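Local coordinates for esterase (Staphylococcus aureus subsp. aureus USA300_TCH1516, PDB 3D7R), which is a putative esterase of the alpha/beta hydrolase fold that probably hydrolyses ester bonds, its natural substrate unidentified, at residues E59-H64 with T138-I143; A205-K210 with R266-P271; H284-F289 with I318-T323. All blocks are in the same frame, centred on the assembly; numbering follows the deposited sequence.

In the fold
Contact 2 is the buried one, whereas contacts 1 and 3 lie at the surface on opposite sides of the chain's centre, their centres about 35 Å apart. Contact 1 fastens helix 46-61 to the loop before helix 143-161 through a salt bridge and a water. Contact 2 packs apolar side chains between two loops that follow the parallel strands 195-199 and 259-264. Contact 3 sets acidic groups and tyrosine hydroxyls against each other where the last strand meets the C-terminal tail. Contacts 2 and 3 are neighbours in sequence, helix 270-282 of the one leading into strand 287-292 of the other; their nearest atoms are about 4 Å apart without touching.

Contact 1: residues E59-H64 with T138-I143; sequences ENRKKH and TPEFHI
Arg-61 and Glu-140 form a salt bridge in which Arg-61 NE lies 2.7 Å from Glu-140 OE1, although the bent N-H angle of 130° makes this hydrogen bond weak. A second weak one, straighter but longer, runs 3.4 Å from Arg-61 NH2 to Glu-140 OE2. The guanidinium and carboxylate planes stand 87° apart, so this is no flat two-pronged pairing: OE2 meets the guanidinium edge in plane and OE1 comes in obliquely. Asn-60 reaches the same loop through a water that accepts from Asn-60 ND2 (3.1 Å) and from Glu-140 N (3.1 Å).

In the second shell, Glu-57 gives Arg-61 NH2 another carboxylate, and Arg-56 and Ala-108 O bond the Asn-60 amide. With CG anti to the backbone N (chi1 -178°), Glu-140 rests that carbon 3.7 Å above one face of the Phe-141 ring, toward its rim, and extends to Arg-61. The loop is braced by Thr-138 OG1 donating to Phe-141 O (2.8 Å) and turns at the cis peptide before Pro-139. Pro-139 lies on Phe-53 and Arg-56 of helix 46-61, while Thr-138 touches helix 225-236; the loop thus sits between these helices as it links strand 129-133 to helix 143-161.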
loop_
_atom_site.group_PDB
_atom_site.type_symbol
_atom_site.label_atom_id
_atom_site.label_comp_id
_atom_site.label_asym_id
_atom_site.label_seq_id
_atom_site.Cartn_x
_atom_site.Cartn_y
_atom_site.Cartn_z
ATOM N N GLU A 59 17.246 11.106 -3.690
ATOM C CA GLU A 59 16.943 9.822 -4.310
ATOM C C GLU A 59 15.612 9.839 -5.032
ATOM O O GLU A 59 15.481 9.230 -6.087
ATOM C CB GLU A 59 16.974 8.678 -3.279
ATOM C CG GLU A 59 18.389 8.370 -2.724
ATOM C CD GLU A 59 19.413 8.089 -3.817
ATOM O OE1 GLU A 59 19.092 7.359 -4.784
ATOM O OE2 GLU A 59 20.547 8.599 -3.700
ATOM N N ASN A 60 14.620 10.523 -4.463
ATOM C CA ASN A 60 13.276 10.505 -5.038
ATOM C C ASN A 60 13.166 11.221 -6.383
ATOM O O ASN A 60 12.241 10.945 -7.138
ATOM C CB ASN A 60 12.240 11.077 -4.057
ATOM C CG ASN A 60 11.925 10.124 -2.911
ATOM O OD1 ASN A 60 12.173 8.912 -2.994
ATOM N ND2 ASN A 60 11.391 10.670 -1.826
ATOM N N ARG A 61 14.078 12.155 -6.659
ATOM C CA ARG A 61 14.059 12.903 -7.929
ATOM C C ARG A 61 14.536 12.063 -9.105
ATOM O O ARG A 61 14.204 12.355 -10.259
ATOM C CB ARG A 61 14.888 14.193 -7.856
ATOM C CG ARG A 61 14.349 15.221 -6.897
ATOM C CD ARG A 61 14.786 16.622 -7.274
ATOM N NE ARG A 61 14.382 17.588 -6.255
ATOM C CZ ARG A 61 15.172 18.096 -5.308
ATOM N NH1 ARG A 61 16.458 17.753 -5.218
ATOM N NH2 ARG A 61 14.667 18.969 -4.443
ATOM N N LYS A 62 15.315 11.021 -8.810
ATOM C CA LYS A 62 15.907 10.182 -9.857
ATOM C C LYS A 62 14.844 9.296 -10.513
ATOM O O LYS A 62 13.886 8.879 -9.862
ATOM C CB LYS A 62 17.034 9.316 -9.278
ATOM C CG LYS A 62 18.189 10.146 -8.758
ATOM C CD LYS A 62 19.127 9.337 -7.924
ATOM C CE LYS A 62 20.349 10.174 -7.579
ATOM N NZ LYS A 62 21.277 9.435 -6.674
ATOM N N LYS A 63 15.018 9.002 -11.798
ATOM C CA LYS A 63 14.089 8.094 -12.450
ATOM C C LYS A 63 14.165 6.725 -11.772
ATOM O O LYS A 63 15.237 6.188 -11.554
ATOM C CB LYS A 63 14.356 8.004 -13.959
ATOM C CG LYS A 63 13.887 9.266 -14.722
ATOM C CD LYS A 63 12.360 9.460 -14.595
ATOM C CE LYS A 63 11.844 10.569 -15.493
ATOM N NZ LYS A 63 10.550 11.107 -14.960
ATOM N N HIS A 64 13.013 6.184 -11.409
ATOM C CA HIS A 64 12.962 4.867 -10.796
ATOM C C HIS A 64 13.160 3.786 -11.866
ATOM O O HIS A 64 12.566 3.851 -12.935
ATOM C CB HIS A 64 11.629 4.663 -10.089
ATOM C CG HIS A 64 11.561 3.383 -9.314
ATOM N ND1 HIS A 64 12.326 3.153 -8.190
ATOM C CD2 HIS A 64 10.839 2.255 -9.519
ATOM C CE1 HIS A 64 12.068 1.940 -7.728
ATOM N NE2 HIS A 64 11.165 1.378 -8.512
ATOM N N THR A 138 7.330 12.502 -0.315
ATOM C CA THR A 138 7.962 13.408 0.621
ATOM C C THR A 138 9.466 13.049 0.713
ATOM O O THR A 138 9.850 11.913 0.415
ATOM C CB THR A 138 7.193 13.415 1.994
ATOM O OG1 THR A 138 6.976 14.764 2.443
ATOM C CG2 THR A 138 7.862 12.562 3.100
ATOM N N PRO A 139 10.323 13.988 1.170
ATOM C CA PRO A 139 10.004 15.280 1.778
ATOM C C PRO A 139 9.675 16.422 0.818
ATOM O O PRO A 139 9.219 17.466 1.289
ATOM C CB PRO A 139 11.283 15.623 2.557
ATOM C CG PRO A 139 12.380 15.012 1.711
ATOM C CD PRO A 139 11.777 13.734 1.148
ATOM N N GLU A 140 9.924 16.267 -0.482
ATOM C CA GLU A 140 9.660 17.381 -1.417
ATOM C C GLU A 140 8.160 17.614 -1.671
ATOM O O GLU A 140 7.675 18.747 -1.738
ATOM C CB GLU A 140 10.395 17.183 -2.744
ATOM C CG GLU A 140 10.181 18.337 -3.726
ATOM C CD GLU A 140 11.241 18.405 -4.818
ATOM O OE1 GLU A 140 11.906 17.382 -5.097
ATOM O OE2 GLU A 140 11.401 19.499 -5.411
ATOM N N PHE A 141 7.429 16.528 -1.827
ATOM C CA PHE A 141 5.998 16.619 -2.084
ATOM C C PHE A 141 5.153 16.165 -0.900
ATOM O O PHE A 141 5.644 15.538 0.048
ATOM C CB PHE A 141 5.670 15.869 -3.383
ATOM C CG PHE A 141 6.447 16.389 -4.569
ATOM C CD1 PHE A 141 6.078 17.590 -5.180
ATOM C CD2 PHE A 141 7.576 15.722 -5.033
ATOM C CE1 PHE A 141 6.802 18.095 -6.251
ATOM C CE2 PHE A 141 8.309 16.218 -6.099
ATOM C CZ PHE A 141 7.925 17.405 -6.717
ATOM N N HIS A 142 3.863 16.482 -0.963
ATOM C CA HIS A 142 3.003 16.368 0.191
ATOM C C HIS A 142 1.696 15.688 -0.168
ATOM O O HIS A 142 1.443 15.373 -1.333
ATOM C CB HIS A 142 2.771 17.767 0.777
ATOM C CG HIS A 142 4.047 18.483 1.112
ATOM N ND1 HIS A 142 4.577 19.474 0.316
ATOM C CD2 HIS A 142 4.927 18.303 2.125
ATOM C CE1 HIS A 142 5.710 19.902 0.844
ATOM N NE2 HIS A 142 5.945 19.208 1.944
ATOM N N ILE A 143 0.874 15.473 0.844
ATOM C CA ILE A 143 -0.391 14.750 0.695
ATOM C C ILE A 143 -1.199 15.076 -0.588
ATOM O O ILE A 143 -1.572 14.161 -1.315
ATOM C CB ILE A 143 -1.260 14.871 1.976
ATOM C CG1 ILE A 143 -2.541 14.027 1.831
ATOM C CG2 ILE A 143 -1.522 16.358 2.326
ATOM C CD1 ILE A 143 -3.399 13.937 3.088
HETATM O O HOH W 1 10.791 13.730 -2.130
#

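Contact 2: residues A205-K210 with R266-P271; sequences ATLSNK and REMTHP
Leu-207 meets Met-268, modelled as selenomethionine, through the terminal methyl of the longer side chain. Met-268 CE lies 3.6 Å from Leu-207 CD1 and 3.9 Å from Leu-207 CD2, with CB and CG of the leucine only slightly farther off, so one methyl plugs against the whole isobutyl group while the selenium stays back. The two side chains cross at about a right angle. A bend at the last torsion of Met-268 (chi3 38°) swings CE round to the leucine. Thr-269 adds a looser touch from its branch methyl, CG2 lying 4.2 Å from Leu-207 CD2. All three residues are buried; Gln-225 and Val-228 of helix 225-236 pack on the leucine as well, and Ile-217 of helix 214-219 on Met-268.

The other end of the contact is more open and more polar. Asn-209 and Pro-271 are both partly exposed, and the amide merely lies against one ring carbon of the proline, ND2 of Asn-209 being 3.7 Å from Pro-271 CB. CG is anti to the backbone nitrogen (chi1 -170°), which lays the amide beside the start of helix 270-282. Its hydrogen bonds go to other residues: OD1 to Asp-211 N, and ND2 to Asp-272 OD1, which ties the loop to the first turn of that helix.

Residues 267-270 make a type I beta turn, closed by a 3.0 Å bond from His-270 N to Glu-267 O. In this turn, just after strand 259-264, Glu-267 OE1 is hydrogen-bonded to His-297 ND1, an arrangement consistent with the acid-histidine pair of an alpha/beta hydrolase catalytic triad, on the loop where that fold commonly carries its acid.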
loop_
_atom_site.group_PDB
_atom_site.type_symbol
_atom_site.label_atom_id
_atom_site.label_comp_id
_atom_site.label_asym_id
_atom_site.label_seq_id
_atom_site.Cartn_x
_atom_site.Cartn_y
_atom_site.Cartn_z
ATOM N N ALA A 205 -1.978 6.647 11.316
ATOM C CA ALA A 205 -0.585 7.094 11.219
ATOM C C ALA A 205 0.048 7.489 12.561
ATOM O O ALA A 205 1.269 7.638 12.650
ATOM C CB ALA A 205 -0.450 8.248 10.227
ATOM N N THR A 206 -0.773 7.694 13.589
ATOM C CA THR A 206 -0.252 8.053 14.913
ATOM C C THR A 206 0.326 6.843 15.638
ATOM O O THR A 206 1.209 6.999 16.496
ATOM C CB THR A 206 -1.327 8.645 15.837
ATOM O OG1 THR A 206 -2.314 7.645 16.110
ATOM C CG2 THR A 206 -1.998 9.858 15.202
ATOM N N LEU A 207 -0.178 5.654 15.289
ATOM C CA LEU A 207 0.196 4.392 15.947
ATOM C C LEU A 207 0.126 4.520 17.475
ATOM O O LEU A 207 1.014 4.052 18.202
ATOM C CB LEU A 207 1.581 3.897 15.468
ATOM C CG LEU A 207 1.653 3.252 14.076
ATOM C CD1 LEU A 207 3.085 3.232 13.544
ATOM C CD2 LEU A 207 1.042 1.836 14.049
ATOM N N SER A 208 -0.958 5.143 17.938
ATOM C CA SER A 208 -1.172 5.466 19.345
ATOM C C SER A 208 -2.257 4.576 19.978
ATOM O O SER A 208 -2.579 4.748 21.142
ATOM C CB SER A 208 -1.593 6.933 19.483
ATOM O OG SER A 208 -2.859 7.134 18.865
ATOM N N ASN A 209 -2.819 3.645 19.204
ATOM C CA ASN A 209 -3.840 2.711 19.705
ATOM C C ASN A 209 -3.377 2.104 21.023
ATOM O O ASN A 209 -2.314 1.481 21.078
ATOM C CB ASN A 209 -4.091 1.597 18.669
ATOM C CG ASN A 209 -5.321 0.724 19.008
ATOM O OD1 ASN A 209 -5.596 0.443 20.173
ATOM N ND2 ASN A 209 -6.053 0.290 17.975
ATOM N N LYS A 210 -4.159 2.281 22.085
ATOM C CA LYS A 210 -3.714 1.836 23.414
ATOM C C LYS A 210 -3.619 0.302 23.507
ATOM O O LYS A 210 -3.020 -0.239 24.433
ATOM C CB LYS A 210 -4.563 2.458 24.546
ATOM C CG LYS A 210 -6.071 2.117 24.491
ATOM C CD LYS A 210 -6.751 2.219 25.873
ATOM C CE LYS A 210 -8.273 2.238 25.737
ATOM N NZ LYS A 210 -8.790 1.141 24.829
ATOM N N ARG A 266 2.435 -10.068 14.133
ATOM C CA ARG A 266 3.685 -9.479 14.650
ATOM C C ARG A 266 3.991 -8.073 14.115
ATOM O O ARG A 266 5.159 -7.653 14.063
ATOM C CB ARG A 266 4.874 -10.428 14.440
ATOM C CG ARG A 266 4.730 -11.683 15.285
ATOM C CD ARG A 266 5.936 -12.625 15.270
ATOM N NE ARG A 266 5.579 -13.817 16.055
ATOM C CZ ARG A 266 6.247 -14.968 16.070
ATOM N NH1 ARG A 266 7.350 -15.131 15.343
ATOM N NH2 ARG A 266 5.802 -15.970 16.817
ATOM N N GLU A 267 2.955 -7.340 13.730
ATOM C CA GLU A 267 3.129 -5.960 13.296
ATOM C C GLU A 267 2.269 -5.025 14.139
ATOM O O GLU A 267 1.155 -5.384 14.501
ATOM C CB GLU A 267 2.835 -5.793 11.794
ATOM C CG GLU A 267 1.458 -6.267 11.320
ATOM C CD GLU A 267 1.196 -5.929 9.852
ATOM O OE1 GLU A 267 1.449 -4.773 9.463
ATOM O OE2 GLU A 267 0.744 -6.808 9.087
HETATM N N MSE A 268 2.794 -3.827 14.432
HETATM C CA MSE A 268 2.162 -2.888 15.375
HETATM C C MSE A 268 0.817 -2.358 14.888
HETATM O O MSE A 268 0.073 -1.752 15.651
HETATM C CB MSE A 268 3.080 -1.685 15.610
HETATM C CG MSE A 268 4.163 -1.872 16.646
HETATM SE SE MSE A 268 5.482 -0.384 16.477
HETATM C CE MSE A 268 4.282 1.051 16.100
ATOM N N THR A 269 0.536 -2.566 13.607
ATOM C CA THR A 269 -0.727 -2.160 12.966
ATOM C C THR A 269 -1.841 -3.126 13.262
ATOM O O THR A 269 -2.982 -2.889 12.867
ATOM C CB THR A 269 -0.584 -2.136 11.435
ATOM O OG1 THR A 269 0.026 -3.361 11.014
ATOM C CG2 THR A 269 0.304 -0.981 10.985
ATOM N N HIS A 270 -1.519 -4.235 13.925
ATOM C CA HIS A 270 -2.511 -5.300 14.060
ATOM C C HIS A 270 -3.767 -4.889 14.861
ATOM O O HIS A 270 -4.880 -5.175 14.410
ATOM C CB HIS A 270 -1.887 -6.625 14.533
ATOM C CG HIS A 270 -2.865 -7.760 14.588
ATOM N ND1 HIS A 270 -3.625 -8.035 15.708
ATOM C CD2 HIS A 270 -3.225 -8.677 13.656
ATOM C CE1 HIS A 270 -4.402 -9.077 15.465
ATOM N NE2 HIS A 270 -4.175 -9.485 14.228
ATOM N N PRO A 271 -3.612 -4.238 16.041
ATOM C CA PRO A 271 -4.820 -3.703 16.690
ATOM C C PRO A 271 -5.688 -2.808 15.803
ATOM O O PRO A 271 -6.910 -2.955 15.832
ATOM C CB PRO A 271 -4.261 -2.897 17.861
ATOM C CG PRO A 271 -3.012 -3.658 18.232
ATOM C CD PRO A 271 -2.416 -4.002 16.881
#

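Contact 3: residues H284-F289 with I318-T323; sequences HQYIEF and IDEDVT
Glu-288 and Glu-320 bring their carboxylates together from opposite directions: Glu-288 OE2 is 3.0 Å from Glu-320 OE1 and 3.4 Å from Glu-320 OE2. The two planes are 53° apart. As both groups offer acceptors, the pairing would be unfavourable if both were fully ionised, and the closeness may raise the proton affinity of one of them.

Tyrosine hydroxyls probably ease this excess of acceptors. Tyr-286 OH donates to Glu-288 OE2, which lies in the ring plane at its edge; the modelled 2.4 Å separation is very short, and its exact value is doubtful. Beyond the two segments, Tyr-290 OH bonds Glu-288 OE1 and Tyr-260 OH bonds Glu-320 OE2, so each carboxylate has a tyrosine hydroxyl on at least one oxygen.

The tyrosine itself meets the other segment only loosely: Tyr-286 OH passes 3.7 Å from Glu-320 OE2, too long to count as a bond, the ring and carboxylate planes standing 85° apart. The ring gets there because its CG is anti to the backbone nitrogen (chi1 -165°), which sends the hydroxyl alongside Glu-288 two residues on. Glu-320 reaches in with a chain extended beyond CG.

Side chains grip the backbone of the tail and strand: Lys-195 NZ bonds the carbonyl oxygens of Ile-318 and Glu-320, and Gln-324 OE1 of the tail accepts from Tyr-286 N.

The contact lies at the edge of the sheet. Strand 287-292 is its outermost strand at this end and is bonded to the parallel strand 259-264, while Ile-287 packs on Phe-276 and Met-280 of helix 270-282. The tail leaving helix 305-318 passes near strands 195-199 and 259-264, Val-322 resting on Lys-195 and Pro-258.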
loop_
_atom_site.group_PDB
_atom_site.type_symbol
_atom_site.label_atom_id
_atom_site.label_comp_id
_atom_site.label_asym_id
_atom_site.label_seq_id
_atom_site.Cartn_x
_atom_site.Cartn_y
_atom_site.Cartn_z
ATOM N N HIS A 284 -22.051 -3.191 8.295
ATOM C CA HIS A 284 -22.465 -4.187 7.294
ATOM C C HIS A 284 -21.747 -4.015 5.954
ATOM O O HIS A 284 -22.362 -4.062 4.886
ATOM C CB HIS A 284 -23.979 -4.169 7.089
ATOM C CG HIS A 284 -24.761 -4.233 8.361
ATOM N ND1 HIS A 284 -24.946 -5.408 9.060
ATOM C CD2 HIS A 284 -25.396 -3.268 9.065
ATOM C CE1 HIS A 284 -25.664 -5.161 10.141
ATOM N NE2 HIS A 284 -25.953 -3.871 10.165
ATOM N N GLN A 285 -20.438 -3.801 6.028
ATOM C CA GLN A 285 -19.611 -3.686 4.846
ATOM C C GLN A 285 -18.794 -4.971 4.736
ATOM O O GLN A 285 -18.147 -5.402 5.703
ATOM C CB GLN A 285 -18.671 -2.471 4.946
ATOM C CG GLN A 285 -19.329 -1.085 4.752
ATOM C CD GLN A 285 -19.898 -0.845 3.348
ATOM O OE1 GLN A 285 -20.972 -0.279 3.217
ATOM N NE2 GLN A 285 -19.177 -1.258 2.308
ATOM N N TYR A 286 -18.848 -5.588 3.563
ATOM C CA TYR A 286 -18.075 -6.792 3.270
ATOM C C TYR A 286 -16.572 -6.623 3.536
ATOM O O TYR A 286 -15.922 -5.757 2.953
ATOM C CB TYR A 286 -18.277 -7.216 1.813
ATOM C CG TYR A 286 -17.795 -8.623 1.555
ATOM C CD1 TYR A 286 -18.670 -9.699 1.670
ATOM C CD2 TYR A 286 -16.460 -8.883 1.226
ATOM C CE1 TYR A 286 -18.240 -11.008 1.448
ATOM C CE2 TYR A 286 -16.018 -10.189 1.005
ATOM C CZ TYR A 286 -16.922 -11.238 1.124
ATOM O OH TYR A 286 -16.518 -12.533 0.915
ATOM N N ILE A 287 -16.026 -7.464 4.410
ATOM C CA ILE A 287 -14.579 -7.484 4.644
ATOM C C ILE A 287 -14.095 -8.926 4.847
ATOM O O ILE A 287 -14.716 -9.694 5.594
ATOM C CB ILE A 287 -14.163 -6.540 5.813
ATOM C CG1 ILE A 287 -12.657 -6.696 6.123
ATOM C CG2 ILE A 287 -15.038 -6.817 7.060
ATOM C CD1 ILE A 287 -11.858 -5.401 6.032
ATOM N N GLU A 288 -13.024 -9.314 4.144
ATOM C CA GLU A 288 -12.329 -10.564 4.453
ATOM C C GLU A 288 -10.997 -10.170 5.050
ATOM O O GLU A 288 -10.255 -9.405 4.438
ATOM C CB GLU A 288 -12.101 -11.420 3.190
ATOM C CG GLU A 288 -13.293 -12.264 2.763
ATOM C CD GLU A 288 -13.135 -12.868 1.377
ATOM O OE1 GLU A 288 -11.989 -13.113 0.921
ATOM O OE2 GLU A 288 -14.177 -13.097 0.736
ATOM N N PHE A 289 -10.698 -10.647 6.255
ATOM C CA PHE A 289 -9.402 -10.386 6.846
ATOM C C PHE A 289 -8.644 -11.716 6.931
ATOM O O PHE A 289 -9.071 -12.659 7.603
ATOM C CB PHE A 289 -9.572 -9.688 8.208
ATOM C CG PHE A 289 -8.281 -9.315 8.900
ATOM C CD1 PHE A 289 -7.076 -9.194 8.198
ATOM C CD2 PHE A 289 -8.284 -9.049 10.263
ATOM C CE1 PHE A 289 -5.891 -8.849 8.847
ATOM C CE2 PHE A 289 -7.099 -8.688 10.939
ATOM C CZ PHE A 289 -5.902 -8.598 10.227
ATOM N N ILE A 318 -10.074 -12.470 -5.985
ATOM C CA ILE A 318 -10.201 -11.305 -6.868
ATOM C C ILE A 318 -11.294 -11.461 -7.934
ATOM O O ILE A 318 -11.877 -10.473 -8.377
ATOM C CB ILE A 318 -8.843 -10.875 -7.486
ATOM C CG1 ILE A 318 -8.922 -9.410 -7.963
ATOM C CG2 ILE A 318 -8.389 -11.868 -8.593
ATOM C CD1 ILE A 318 -7.555 -8.767 -8.229
ATOM N N ASP A 319 -11.595 -12.686 -8.333
ATOM C CA ASP A 319 -12.692 -12.847 -9.294
ATOM C C ASP A 319 -14.078 -13.217 -8.713
ATOM O O ASP A 319 -15.009 -13.465 -9.485
ATOM C CB ASP A 319 -12.294 -13.721 -10.494
ATOM C CG ASP A 319 -11.321 -13.011 -11.452
ATOM O OD1 ASP A 319 -11.531 -11.816 -11.828
ATOM O OD2 ASP A 319 -10.331 -13.671 -11.833
ATOM N N GLU A 320 -14.219 -13.215 -7.381
ATOM C CA GLU A 320 -15.537 -13.352 -6.718
ATOM C C GLU A 320 -16.534 -12.333 -7.274
ATOM O O GLU A 320 -16.190 -11.169 -7.473
ATOM C CB GLU A 320 -15.448 -13.079 -5.200
ATOM C CG GLU A 320 -14.658 -14.050 -4.319
ATOM C CD GLU A 320 -14.544 -13.579 -2.844
ATOM O OE1 GLU A 320 -13.876 -14.283 -2.048
ATOM O OE2 GLU A 320 -15.119 -12.523 -2.467
ATOM N N ASP A 321 -17.778 -12.759 -7.485
ATOM C CA ASP A 321 -18.851 -11.854 -7.914
ATOM C C ASP A 321 -19.169 -10.857 -6.812
ATOM O O ASP A 321 -19.416 -11.248 -5.672
ATOM C CB ASP A 321 -20.128 -12.634 -8.264
ATOM C CG ASP A 321 -19.937 -13.587 -9.444
ATOM O OD1 ASP A 321 -20.500 -14.708 -9.402
ATOM O OD2 ASP A 321 -19.237 -13.222 -10.415
ATOM N N VAL A 322 -19.143 -9.571 -7.153
ATOM C CA VAL A 322 -19.481 -8.518 -6.206
ATOM C C VAL A 322 -20.997 -8.301 -6.237
ATOM O O VAL A 322 -21.547 -7.787 -7.217
ATOM C CB VAL A 322 -18.673 -7.211 -6.477
ATOM C CG1 VAL A 322 -19.234 -6.034 -5.676
ATOM C CG2 VAL A 322 -17.184 -7.425 -6.155
ATOM N N THR A 323 -21.662 -8.737 -5.168
ATOM C CA THR A 323 -23.126 -8.700 -5.070
ATOM C C THR A 323 -23.605 -7.735 -3.986
ATOM O O THR A 323 -24.807 -7.569 -3.784
ATOM C CB THR A 323 -23.727 -10.107 -4.783
ATOM O OG1 THR A 323 -23.123 -10.658 -3.603
ATOM C CG2 THR A 323 -23.509 -11.058 -5.964
#